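Local atomic coordinates of peptidoglycan synthetase penicillin-binding protein 3 (Bifidobacterium adolescentis, PDB entry 4YE5), a protein that probably binds penicillin and probably cross-links peptidoglycan strands of the bacterial cell wall. Residues A[153-158]-A[223-228]; A[240-245]-A[522-527]; A[260-265]-A[275-280]. All coordinates share one frame; numbering follows the deposited sequence.

Contact 1: A[153-158]-A[223-228]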
loop_
_atom_site.group_PDB
_atom_site.type_symbol
_atom_site.label_atom_id
_atom_site.label_comp_id
_atom_site.label_asym_id
_atom_site.label_seq_id
_atom_site.Cartn_x
_atom_site.Cartn_y
_atom_site.Cartn_z
ATOM N N GLY A 153 -13.262 -8.824 0.004
ATOM C CA GLY A 153 -13.320 -9.146 1.431
ATOM C C GLY A 153 -12.025 -8.887 2.205
ATOM O O GLY A 153 -11.608 -7.740 2.390
ATOM N N THR A 154 -11.380 -9.963 2.641
ATOM C CA THR A 154 -10.138 -9.867 3.413
ATOM C C THR A 154 -8.877 -9.604 2.600
ATOM O O THR A 154 -7.822 -9.291 3.181
ATOM C CB THR A 154 -9.885 -11.163 4.228
ATOM O OG1 THR A 154 -9.801 -12.270 3.326
ATOM C CG2 THR A 154 -11.025 -11.397 5.228
ATOM N N LEU A 155 -8.953 -9.767 1.276
ATOM C CA LEU A 155 -7.761 -9.567 0.438
ATOM C C LEU A 155 -7.141 -8.194 0.694
ATOM O O LEU A 155 -7.828 -7.186 0.619
ATOM C CB LEU A 155 -8.090 -9.720 -1.054
ATOM C CG LEU A 155 -6.881 -9.522 -1.986
ATOM C CD1 LEU A 155 -5.956 -10.737 -1.953
ATOM C CD2 LEU A 155 -7.348 -9.242 -3.409
HETATM N N MSE A 156 -5.847 -8.166 1.017
HETATM C CA MSE A 156 -5.127 -6.927 1.334
HETATM C C MSE A 156 -5.957 -5.912 2.173
HETATM O O MSE A 156 -5.909 -4.704 1.937
HETATM C CB MSE A 156 -4.569 -6.280 0.040
HETATM C CG MSE A 156 -5.642 -5.746 -0.960
HETATM SE SE MSE A 156 -4.856 -4.926 -2.586
HETATM C CE MSE A 156 -5.655 -6.139 -3.860
ATOM N N GLY A 157 -6.695 -6.416 3.160
ATOM C CA GLY A 157 -7.680 -5.610 3.878
ATOM C C GLY A 157 -7.101 -4.385 4.565
ATOM O O GLY A 157 -7.651 -3.291 4.463
ATOM N N SER A 158 -5.974 -4.546 5.246
ATOM C CA SER A 158 -5.427 -3.427 6.004
ATOM C C SER A 158 -4.630 -2.510 5.096
ATOM O O SER A 158 -4.409 -1.322 5.424
ATOM C CB SER A 158 -4.547 -3.922 7.159
ATOM O OG SER A 158 -3.476 -4.707 6.646
ATOM N N VAL A 223 -1.591 -12.205 -7.726
ATOM C CA VAL A 223 -0.324 -12.366 -6.994
ATOM C C VAL A 223 -0.529 -12.076 -5.498
ATOM O O VAL A 223 0.015 -12.766 -4.632
ATOM C CB VAL A 223 0.777 -11.446 -7.558
ATOM C CG1 VAL A 223 2.082 -11.594 -6.760
ATOM C CG2 VAL A 223 1.013 -11.748 -9.078
ATOM N N GLN A 224 -1.302 -11.038 -5.197
ATOM C CA GLN A 224 -1.565 -10.679 -3.806
ATOM C C GLN A 224 -2.287 -11.824 -3.098
ATOM O O GLN A 224 -1.938 -12.209 -1.984
ATOM C CB GLN A 224 -2.427 -9.402 -3.730
ATOM C CG GLN A 224 -2.704 -8.945 -2.276
ATOM C CD GLN A 224 -1.507 -8.245 -1.622
ATOM O OE1 GLN A 224 -0.645 -7.694 -2.296
ATOM N NE2 GLN A 224 -1.495 -8.218 -0.300
ATOM N N TRP A 225 -3.294 -12.376 -3.753
ATOM C CA TRP A 225 -4.057 -13.475 -3.160
ATOM C C TRP A 225 -3.163 -14.677 -2.907
ATOM O O TRP A 225 -3.217 -15.266 -1.826
ATOM C CB TRP A 225 -5.246 -13.901 -4.033
ATOM C CG TRP A 225 -6.096 -14.959 -3.363
ATOM C CD1 TRP A 225 -7.193 -14.749 -2.564
ATOM C CD2 TRP A 225 -5.910 -16.384 -3.418
ATOM N NE1 TRP A 225 -7.696 -15.951 -2.128
ATOM C CE2 TRP A 225 -6.924 -16.968 -2.630
ATOM C CE3 TRP A 225 -4.978 -17.221 -4.046
ATOM C CZ2 TRP A 225 -7.033 -18.350 -2.456
ATOM C CZ3 TRP A 225 -5.090 -18.597 -3.870
ATOM C CH2 TRP A 225 -6.107 -19.143 -3.082
ATOM N N TYR A 226 -2.343 -15.048 -3.890
ATOM C CA TYR A 226 -1.485 -16.231 -3.696
ATOM C C TYR A 226 -0.438 -15.998 -2.601
ATOM O O TYR A 226 -0.093 -16.898 -1.826
ATOM C CB TYR A 226 -0.823 -16.677 -5.001
ATOM C CG TYR A 226 -0.238 -18.075 -4.907
ATOM C CD1 TYR A 226 -1.045 -19.208 -5.053
ATOM C CD2 TYR A 226 1.100 -18.259 -4.667
ATOM C CE1 TYR A 226 -0.507 -20.491 -4.950
ATOM C CE2 TYR A 226 1.650 -19.535 -4.539
ATOM C CZ TYR A 226 0.847 -20.646 -4.695
ATOM O OH TYR A 226 1.409 -21.907 -4.589
ATOM N N THR A 227 0.083 -14.775 -2.535
ATOM C CA THR A 227 1.091 -14.478 -1.533
ATOM C C THR A 227 0.478 -14.560 -0.124
ATOM O O THR A 227 1.093 -15.111 0.795
ATOM C CB THR A 227 1.710 -13.090 -1.778
ATOM O OG1 THR A 227 2.319 -13.078 -3.081
ATOM C CG2 THR A 227 2.767 -12.798 -0.727
ATOM N N GLU A 228 -0.736 -14.034 0.032
ATOM C CA GLU A 228 -1.434 -14.135 1.318
ATOM C C GLU A 228 -1.737 -15.593 1.664
ATOM O O GLU A 228 -1.620 -16.003 2.820
ATOM C CB GLU A 228 -2.713 -13.281 1.326
ATOM C CG GLU A 228 -2.392 -11.783 1.365
ATOM C CD GLU A 228 -3.632 -10.885 1.351
ATOM O OE1 GLU A 228 -4.754 -11.412 1.392
ATOM O OE2 GLU A 228 -3.457 -9.647 1.335
#

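Contact 2: A[240-245]-A[522-527]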
loop_
_atom_site.group_PDB
_atom_site.type_symbol
_atom_site.label_atom_id
_atom_site.label_comp_id
_atom_site.label_asym_id
_atom_site.label_seq_id
_atom_site.Cartn_x
_atom_site.Cartn_y
_atom_site.Cartn_z
ATOM N N SER A 240 4.802 -19.371 12.732
ATOM C CA SER A 240 5.426 -18.080 12.986
ATOM C C SER A 240 4.475 -17.162 13.716
ATOM O O SER A 240 3.261 -17.252 13.527
ATOM C CB SER A 240 5.823 -17.430 11.664
ATOM O OG SER A 240 6.618 -18.314 10.898
ATOM N N ALA A 241 5.008 -16.274 14.559
ATOM C CA ALA A 241 4.139 -15.289 15.214
ATOM C C ALA A 241 3.464 -14.421 14.141
ATOM O O ALA A 241 2.318 -14.002 14.290
ATOM C CB ALA A 241 4.934 -14.425 16.173
ATOM N N TRP A 242 4.187 -14.159 13.059
ATOM C CA TRP A 242 3.629 -13.426 11.923
ATOM C C TRP A 242 4.565 -13.590 10.753
ATOM O O TRP A 242 5.705 -14.026 10.933
ATOM C CB TRP A 242 3.370 -11.919 12.212
ATOM C CG TRP A 242 4.531 -11.081 12.795
ATOM C CD1 TRP A 242 4.587 -10.558 14.068
ATOM C CD2 TRP A 242 5.735 -10.628 12.126
ATOM N NE1 TRP A 242 5.753 -9.840 14.229
ATOM C CE2 TRP A 242 6.461 -9.854 13.061
ATOM C CE3 TRP A 242 6.264 -10.803 10.845
ATOM C CZ2 TRP A 242 7.699 -9.273 12.751
ATOM C CZ3 TRP A 242 7.498 -10.212 10.534
ATOM C CH2 TRP A 242 8.203 -9.467 11.497
ATOM N N GLY A 243 4.074 -13.280 9.557
ATOM C CA GLY A 243 4.907 -13.326 8.369
ATOM C C GLY A 243 4.491 -12.184 7.461
ATOM O O GLY A 243 3.313 -11.802 7.445
ATOM N N ILE A 244 5.452 -11.616 6.739
ATOM C CA ILE A 244 5.139 -10.592 5.735
ATOM C C ILE A 244 5.922 -10.927 4.471
ATOM O O ILE A 244 6.951 -11.589 4.537
ATOM C CB ILE A 244 5.483 -9.160 6.234
ATOM C CG1 ILE A 244 6.979 -8.948 6.324
ATOM C CG2 ILE A 244 4.827 -8.846 7.602
ATOM C CD1 ILE A 244 7.391 -7.738 7.215
ATOM N N ALA A 245 5.431 -10.493 3.314
ATOM C CA ALA A 245 6.066 -10.833 2.046
ATOM C C ALA A 245 5.802 -9.723 1.069
ATOM O O ALA A 245 4.753 -9.059 1.134
ATOM C CB ALA A 245 5.489 -12.134 1.479
ATOM N N VAL A 522 9.734 -12.168 5.465
ATOM C CA VAL A 522 10.205 -12.060 6.847
ATOM C C VAL A 522 9.224 -12.781 7.758
ATOM O O VAL A 522 8.028 -12.489 7.718
ATOM C CB VAL A 522 10.302 -10.571 7.289
ATOM C CG1 VAL A 522 10.903 -10.477 8.678
ATOM C CG2 VAL A 522 11.139 -9.766 6.267
ATOM N N LEU A 523 9.719 -13.717 8.570
ATOM C CA LEU A 523 8.876 -14.474 9.503
ATOM C C LEU A 523 9.410 -14.301 10.905
ATOM O O LEU A 523 10.622 -14.365 11.119
ATOM C CB LEU A 523 8.903 -15.988 9.167
ATOM C CG LEU A 523 8.609 -16.370 7.714
ATOM C CD1 LEU A 523 8.824 -17.886 7.541
ATOM C CD2 LEU A 523 7.172 -15.995 7.317
ATOM N N LYS A 524 8.513 -14.098 11.863
ATOM C CA LYS A 524 8.912 -13.983 13.261
ATOM C C LYS A 524 8.752 -15.307 13.984
ATOM O O LYS A 524 7.687 -15.912 13.943
ATOM C CB LYS A 524 8.117 -12.898 13.994
ATOM C CG LYS A 524 8.570 -12.730 15.475
ATOM C CD LYS A 524 7.927 -11.500 16.149
ATOM C CE LYS A 524 8.280 -11.486 17.654
ATOM N NZ LYS A 524 7.996 -10.153 18.305
ATOM N N ASP A 525 9.829 -15.751 14.621
ATOM C CA ASP A 525 9.843 -16.996 15.373
ATOM C C ASP A 525 9.271 -18.217 14.628
ATOM O O ASP A 525 8.396 -18.909 15.163
ATOM C CB ASP A 525 9.097 -16.792 16.698
ATOM C CG ASP A 525 9.863 -15.884 17.663
ATOM O OD1 ASP A 525 11.112 -15.883 17.622
ATOM O OD2 ASP A 525 9.216 -15.179 18.471
ATOM N N PRO A 526 9.756 -18.496 13.396
ATOM C CA PRO A 526 9.274 -19.720 12.733
ATOM C C PRO A 526 9.726 -20.989 13.462
ATOM O O PRO A 526 10.794 -20.999 14.057
ATOM C CB PRO A 526 9.935 -19.654 11.351
ATOM C CG PRO A 526 11.188 -18.862 11.583
ATOM C CD PRO A 526 10.799 -17.812 12.605
ATOM N N GLN A 527 8.907 -22.034 13.428
ATOM C CA GLN A 527 9.215 -23.311 14.059
ATOM C C GLN A 527 9.386 -24.350 12.954
ATOM O O GLN A 527 9.026 -24.096 11.821
ATOM C CB GLN A 527 8.038 -23.744 14.935
ATOM C CG GLN A 527 7.587 -22.688 15.930
ATOM C CD GLN A 527 8.643 -22.437 16.992
ATOM O OE1 GLN A 527 9.064 -23.364 17.678
ATOM N NE2 GLN A 527 9.094 -21.185 17.114
#

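Contact 3: A[260-265]-A[275-280]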
loop_
_atom_site.group_PDB
_atom_site.type_symbol
_atom_site.label_atom_id
_atom_site.label_comp_id
_atom_site.label_asym_id
_atom_site.label_seq_id
_atom_site.Cartn_x
_atom_site.Cartn_y
_atom_site.Cartn_z
ATOM N N ASP A 260 0.709 -9.526 4.464
ATOM C CA ASP A 260 1.033 -9.991 5.803
ATOM C C ASP A 260 0.122 -11.170 6.162
ATOM O O ASP A 260 -0.838 -11.462 5.444
ATOM C CB ASP A 260 0.937 -8.866 6.841
ATOM C CG ASP A 260 -0.464 -8.260 6.935
ATOM O OD1 ASP A 260 -1.452 -9.009 7.116
ATOM O OD2 ASP A 260 -0.575 -7.025 6.797
ATOM N N SER A 261 0.460 -11.867 7.238
ATOM C CA SER A 261 -0.276 -13.060 7.658
ATOM C C SER A 261 -1.520 -12.731 8.479
ATOM O O SER A 261 -2.236 -13.636 8.902
ATOM C CB SER A 261 0.635 -13.949 8.522
ATOM O OG SER A 261 1.162 -13.153 9.570
ATOM N N ASP A 262 -1.786 -11.461 8.755
ATOM C CA ASP A 262 -3.011 -11.181 9.525
ATOM C C ASP A 262 -4.208 -11.215 8.591
ATOM O O ASP A 262 -4.076 -11.005 7.390
ATOM C CB ASP A 262 -2.924 -9.827 10.209
ATOM C CG ASP A 262 -1.725 -9.729 11.125
ATOM O OD1 ASP A 262 -1.627 -10.569 12.041
ATOM O OD2 ASP A 262 -0.851 -8.858 10.880
ATOM N N THR A 263 -5.384 -11.463 9.137
ATOM C CA THR A 263 -6.566 -11.584 8.299
ATOM C C THR A 263 -7.623 -10.575 8.739
ATOM O O THR A 263 -8.196 -10.707 9.808
ATOM C CB THR A 263 -7.106 -13.021 8.340
ATOM O OG1 THR A 263 -6.109 -13.899 7.799
ATOM C CG2 THR A 263 -8.392 -13.149 7.518
ATOM N N THR A 264 -7.837 -9.529 7.944
ATOM C CA THR A 264 -8.848 -8.530 8.286
ATOM C C THR A 264 -9.693 -8.193 7.064
ATOM O O THR A 264 -9.174 -8.116 5.939
ATOM C CB THR A 264 -8.220 -7.219 8.875
ATOM O OG1 THR A 264 -7.777 -6.378 7.811
ATOM C CG2 THR A 264 -7.019 -7.518 9.780
ATOM N N GLU A 265 -10.995 -8.016 7.276
ATOM C CA GLU A 265 -11.886 -7.550 6.217
ATOM C C GLU A 265 -11.507 -6.126 5.827
ATOM O O GLU A 265 -11.307 -5.278 6.704
ATOM C CB GLU A 265 -13.348 -7.592 6.691
ATOM C CG GLU A 265 -13.946 -8.991 6.749
ATOM C CD GLU A 265 -14.376 -9.497 5.379
ATOM O OE1 GLU A 265 -14.557 -8.662 4.468
ATOM O OE2 GLU A 265 -14.538 -10.726 5.211
ATOM N N ALA A 275 -2.046 0.145 10.353
ATOM C CA ALA A 275 -1.426 -0.244 9.097
ATOM C C ALA A 275 -1.147 -1.740 9.066
ATOM O O ALA A 275 -0.980 -2.383 10.117
ATOM C CB ALA A 275 -0.123 0.513 8.912
ATOM N N SER A 276 -1.085 -2.279 7.856
ATOM C CA SER A 276 -0.609 -3.634 7.636
ATOM C C SER A 276 0.743 -3.774 8.295
ATOM O O SER A 276 1.589 -2.867 8.190
ATOM C CB SER A 276 -0.426 -3.894 6.142
ATOM O OG SER A 276 0.273 -5.116 5.952
ATOM N N ARG A 277 0.971 -4.896 8.965
ATOM C CA ARG A 277 2.301 -5.154 9.520
ATOM C C ARG A 277 3.421 -5.081 8.456
ATOM O O ARG A 277 4.530 -4.668 8.752
ATOM C CB ARG A 277 2.339 -6.521 10.190
ATOM C CG ARG A 277 3.578 -6.714 11.021
ATOM C CD ARG A 277 3.662 -8.122 11.573
ATOM N NE ARG A 277 2.431 -8.548 12.232
ATOM C CZ ARG A 277 2.124 -8.304 13.502
ATOM N NH1 ARG A 277 2.943 -7.592 14.274
ATOM N NH2 ARG A 277 0.985 -8.766 13.989
ATOM N N ALA A 278 3.135 -5.504 7.224
ATOM C CA ALA A 278 4.116 -5.376 6.133
ATOM C C ALA A 278 4.569 -3.925 5.937
ATOM O O ALA A 278 5.737 -3.663 5.640
ATOM C CB ALA A 278 3.542 -5.961 4.812
ATOM N N VAL A 279 3.646 -2.976 6.107
ATOM C CA VAL A 279 3.985 -1.551 5.993
ATOM C C VAL A 279 4.784 -1.028 7.186
ATOM O O VAL A 279 5.776 -0.302 7.012
ATOM C CB VAL A 279 2.687 -0.670 5.815
ATOM C CG1 VAL A 279 2.999 0.823 5.907
ATOM C CG2 VAL A 279 1.993 -0.985 4.485
ATOM N N SER A 280 4.357 -1.382 8.404
ATOM C CA SER A 280 4.912 -0.754 9.613
ATOM C C SER A 280 6.140 -1.428 10.242
ATOM O O SER A 280 6.967 -0.763 10.862
ATOM C CB SER A 280 3.823 -0.635 10.690
ATOM O OG SER A 280 3.257 -1.905 10.969
HETATM O O HOH W 1 -1.195 -6.624 10.008
#

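Contact 1: A[153-158]-A[223-228]
E228 extends from helix 221-238 and holds the backbone of the 153-158 loop with its carboxylate. OE2 accepts a hydrogen bond from M156 N at 2.8 Å, through its syn lone pair. This bond is bent, with 138° at the hydrogen. The same N-H makes a weak second bond to E228 OE1, which is farther away but better lined up with it. One backbone donor is therefore shared by both carboxylate oxygens.

E228 OE2 has a further donor in its own helix. Q224 NE2, one turn earlier, lies 2.9 Å from it, and this bond is nearly straight at 174°. OE2 lies in the plane of the Q224 amide. NE2 reaches OE2 on the anti side of the carboxylate, tilted out of its plane. Two donors on different sides of OE2 limit rotation of the carboxylate and probably favour its charged form. The Q224 chain bends at chi2 (77°), which swings its amide toward E228. Its other end is held as well, because OE1 accepts from L258 N.

L155 and M156 add apolar contacts around this polar centre. L155 touches with CD1, which rests on the helix backbone 3.5 Å from W225 CA. The same methyl is 3.7 Å from Q224 CG and also meets W225 CB. M156, a selenomethionine, uses CB, 3.6 Å from Q224 NE2. It is the N-cap residue of helix 157-160.

The contact joins a loop in the dimerisation-domain part of the chain to a long helix beside the transpeptidase sheet. Q224 and T227 of that helix touch strand 255-260. V223 and T227 touch helix 535-549. S158, at the start of the short helix, lies against D260.

Contact 2: A[240-245]-A[522-527]
W242 and K524 meet across two antiparallel strands, 242-249 and 517-524, inside the five-stranded sheet of the transpeptidase domain. This domain has the penicillin-recognising fold shared with beta-lactamases. The directions of the two short strand segments differ by 174°, so they are nearly exactly antiparallel. I244 and V522 form a hydrogen-bonded pair, with I244 N to V522 O at 2.9 Å and V522 N to I244 O at 3.0 Å. K524 N bonds to W242 O, and A241 N also bonds to K524 O.

W242, I244, V522 and K524 share one face of the sheet. K524 CB sits over the W242 indole, 3.8 Å from the centroid of the five-membered ring and 18° off its normal, a CH-pi contact. The indole CG lies between the backbone N and the carbonyl carbon (chi1 52°), and the ring leans toward the partner strand. Its far edge meets V522, with CZ3 3.9 Å from CG1. I244 CG1 packs beside V522 CB.

The next shell fixes these groups. R277 makes a cation-pi contact on the ring face opposite K524. K524 NZ bonds to A493 O, and the D525 carboxylate is held by S501 OG and I502 N. On the other face of the sheet, L523 CD2 lies 3.7 Å from G243 CA.

Contact 3: A[260-265]-A[275-280]
D260 makes up the buried part of this contact, its CB 4.3 Å from R277 CB and 4.4 Å from A278 CB. It ends strand 255-260, and its side chain points toward the first turn of helix 277-280. Its CG lies between the backbone N and the carbonyl carbon (chi1 60°), which turns the carboxylate toward the start of that helix. The modelled approach of D260 OD2 to S276 OG is too short to be trusted, so the detail there is doubtful. S276 is the N-cap of the helix. A278 N makes a weak capping bond to its OG, whose exact place is less sure for the same reason. I244 touches both D260 and A278.

The other oxygen of D260 serves its own loop. OD1 accepts from D262 N at 3.0 Å and makes an Asx turn, which carries D262 round to R277.

Here the contact is loose and D262 is exposed. D262 OD2 lies 3.6 Å from R277 NE, a long salt bridge. The side chains cross at about a right angle, and the carboxylate and guanidinium planes are 54° apart. OD1 lies in the guanidinium plane, at its edge. A water sits between the two parts and accepts from R277 N at 3.0 Å.

D260 lies near the helix start, which would probably favour its charged form. D262 is instead paired with R277. The nearness of the two carboxylates probably works against this effect. With the spread-out geometry, the attraction between D262 and R277 is probably more electrostatic than directional.

Overall arrangement
Contact 1 joins a loop of the dimerisation-domain part of the chain to helix 221-238, while contacts 2 and 3 lie in the transpeptidase part beside it. The centres of contacts 1 and 3 are about 9 Å apart, those of 2 and 3 about 12 Å, and those of 1 and 2 about 17 Å. Contact 1 closes along the chain before the others open. Helix 221-238 then leads into strand 242-249 of contact 2. Contact 3 falls within the long excursion before strand 517-524 returns. Contact 3 bridges the other two: S276 and E265 touch the 153-158 loop, and S261 joins G243. T227 packs on A245. The loop is thereby tied to the transpeptidase sheet.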